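Local coordinates for protein argonaute (Methanocaldococcus jannaschii, PDB 5G5S), which uses short single-stranded DNA guides to bind complementary target DNA strands and cut them, perhaps as a defence against invading genetic elements, at residues A[669-674]-A[689-694]. Sequence-based numbering, arbitrary orientation.
Sequences NYSALY and ADKFVK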
loop_
_atom_site.group_PDB
_atom_site.type_symbol
_atom_site.label_atom_id
_atom_site.label_comp_id
_atom_site.label_asym_id
_atom_site.label_seq_id
_atom_site.Cartn_x
_atom_site.Cartn_y
_atom_site.Cartn_z
ATOM N N ASN A 669 -6.401 -9.864 9.508
ATOM C CA ASN A 669 -5.735 -8.713 10.084
ATOM C C ASN A 669 -5.329 -8.894 11.563
ATOM O O ASN A 669 -6.139 -9.314 12.389
ATOM C CB ASN A 669 -6.690 -7.494 9.954
ATOM C CG ASN A 669 -6.059 -6.174 10.286
ATOM O OD1 ASN A 669 -6.713 -5.215 10.683
ATOM N ND2 ASN A 669 -4.778 -6.072 10.065
ATOM N N TYR A 670 -4.076 -8.521 11.880
ATOM C CA TYR A 670 -3.528 -8.463 13.225
ATOM C C TYR A 670 -3.151 -7.014 13.538
ATOM O O TYR A 670 -2.686 -6.750 14.623
ATOM C CB TYR A 670 -2.341 -9.413 13.400
ATOM C CG TYR A 670 -2.745 -10.870 13.495
ATOM C CD1 TYR A 670 -3.071 -11.446 14.722
ATOM C CD2 TYR A 670 -2.764 -11.683 12.367
ATOM C CE1 TYR A 670 -3.425 -12.790 14.818
ATOM C CE2 TYR A 670 -3.132 -13.024 12.449
ATOM C CZ TYR A 670 -3.465 -13.572 13.676
ATOM O OH TYR A 670 -3.822 -14.895 13.759
ATOM N N SER A 671 -3.375 -6.077 12.597
ATOM C CA SER A 671 -3.138 -4.628 12.740
ATOM C C SER A 671 -4.427 -3.977 13.287
ATOM O O SER A 671 -4.940 -3.006 12.726
ATOM C CB SER A 671 -2.753 -3.998 11.400
ATOM O OG SER A 671 -1.768 -4.750 10.712
ATOM N N ALA A 672 -4.946 -4.547 14.378
ATOM C CA ALA A 672 -6.174 -4.137 15.044
ATOM C C ALA A 672 -6.128 -2.722 15.636
ATOM O O ALA A 672 -7.175 -2.081 15.755
ATOM C CB ALA A 672 -6.534 -5.152 16.108
ATOM N N LEU A 673 -4.924 -2.232 15.980
ATOM C CA LEU A 673 -4.712 -0.900 16.560
ATOM C C LEU A 673 -4.587 0.210 15.508
ATOM O O LEU A 673 -4.801 1.377 15.839
ATOM C CB LEU A 673 -3.481 -0.900 17.477
ATOM C CG LEU A 673 -3.562 -1.706 18.770
ATOM C CD1 LEU A 673 -2.176 -2.119 19.227
ATOM C CD2 LEU A 673 -4.296 -0.924 19.872
ATOM N N TYR A 674 -4.246 -0.150 14.250
ATOM C CA TYR A 674 -4.084 0.800 13.144
ATOM C C TYR A 674 -5.248 0.774 12.154
ATOM O O TYR A 674 -6.163 -0.049 12.277
ATOM C CB TYR A 674 -2.775 0.539 12.369
ATOM C CG TYR A 674 -1.516 0.416 13.199
ATOM C CD1 TYR A 674 -1.244 1.313 14.230
ATOM C CD2 TYR A 674 -0.550 -0.535 12.891
ATOM C CE1 TYR A 674 -0.077 1.214 14.987
ATOM C CE2 TYR A 674 0.637 -0.621 13.615
ATOM C CZ TYR A 674 0.863 0.243 14.677
ATOM O OH TYR A 674 2.024 0.144 15.406
ATOM N N ALA A 689 3.263 -7.424 2.702
ATOM C CA ALA A 689 4.438 -7.402 1.822
ATOM C C ALA A 689 4.916 -5.932 1.685
ATOM O O ALA A 689 6.119 -5.660 1.778
ATOM C CB ALA A 689 4.094 -7.962 0.448
ATOM N N ASP A 690 3.960 -4.996 1.501
ATOM C CA ASP A 690 4.247 -3.570 1.386
ATOM C C ASP A 690 4.825 -3.003 2.691
ATOM O O ASP A 690 5.787 -2.243 2.642
ATOM C CB ASP A 690 3.013 -2.783 0.926
ATOM C CG ASP A 690 3.289 -1.295 0.776
ATOM O OD1 ASP A 690 4.132 -0.927 -0.081
ATOM O OD2 ASP A 690 2.716 -0.504 1.556
ATOM N N LYS A 691 4.267 -3.415 3.848
ATOM C CA LYS A 691 4.724 -3.010 5.178
ATOM C C LYS A 691 6.149 -3.511 5.491
ATOM O O LYS A 691 6.888 -2.836 6.216
ATOM C CB LYS A 691 3.731 -3.483 6.256
ATOM C CG LYS A 691 2.571 -2.511 6.512
ATOM C CD LYS A 691 1.691 -3.026 7.645
ATOM C CE LYS A 691 0.930 -1.932 8.377
ATOM N NZ LYS A 691 -0.152 -2.480 9.256
ATOM N N PHE A 692 6.532 -4.685 4.955
ATOM C CA PHE A 692 7.866 -5.237 5.166
ATOM C C PHE A 692 8.891 -4.476 4.335
ATOM O O PHE A 692 9.967 -4.154 4.841
ATOM C CB PHE A 692 7.924 -6.755 4.907
ATOM C CG PHE A 692 9.319 -7.333 5.056
ATOM C CD1 PHE A 692 9.830 -7.647 6.309
ATOM C CD2 PHE A 692 10.146 -7.497 3.949
ATOM C CE1 PHE A 692 11.124 -8.150 6.447
ATOM C CE2 PHE A 692 11.438 -8.009 4.089
ATOM C CZ PHE A 692 11.915 -8.336 5.336
ATOM N N VAL A 693 8.547 -4.170 3.071
ATOM C CA VAL A 693 9.404 -3.414 2.149
ATOM C C VAL A 693 9.688 -2.006 2.706
ATOM O O VAL A 693 10.848 -1.579 2.685
ATOM C CB VAL A 693 8.897 -3.469 0.676
ATOM C CG1 VAL A 693 9.681 -2.526 -0.241
ATOM C CG2 VAL A 693 8.976 -4.900 0.140
ATOM N N LYS A 694 8.661 -1.338 3.293
ATOM C CA LYS A 694 8.819 -0.026 3.934
ATOM C C LYS A 694 9.740 -0.133 5.150
ATOM O O LYS A 694 10.642 0.696 5.296
ATOM C CB LYS A 694 7.466 0.606 4.342
ATOM C CG LYS A 694 6.501 0.943 3.198
ATOM C CD LYS A 694 7.050 1.962 2.192
ATOM C CE LYS A 694 6.261 1.976 0.903
ATOM N NZ LYS A 694 7.040 2.573 -0.217
#
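K691 reaches S671 with the whole length of its side chain, bridging from helix 684-697 of the RNase H-like PIWI domain to the loop between that helix and helix 656-666. The two backbones stay well apart, 11.0 Å between CA of S671 and CA of K691. From CB, which points at the loop, the lysine chain runs extended through CG, CD and CE, with a slight twist at chi3 (154°), and across the contact nothing touches it until the tip. There NZ lies 3.1 Å from OG of S671 and 3.7 Å from its CB. S671 holds its OG beside its own backbone N, chi1 -46°, and hydrogen-bonds through it to OH of Y688; NZ of K691 is hydrogen-bonded to NE2 of H687. Both polar ends are therefore tied to residues just ahead of 689-694 on the helix. S671, the centre of an inverse gamma turn, contacts guide DNA, so the ammonium probably adds positive charge beside the guide's path. One residue before the lysine, D690 is catalytic by analogy with relatives. The Y674 ring, whose side chain lies near those of Q459 and Q481, turns an edge to the lysine: NZ of K691 sits near the ring plane, 4.1 Å from CD2 of Y674.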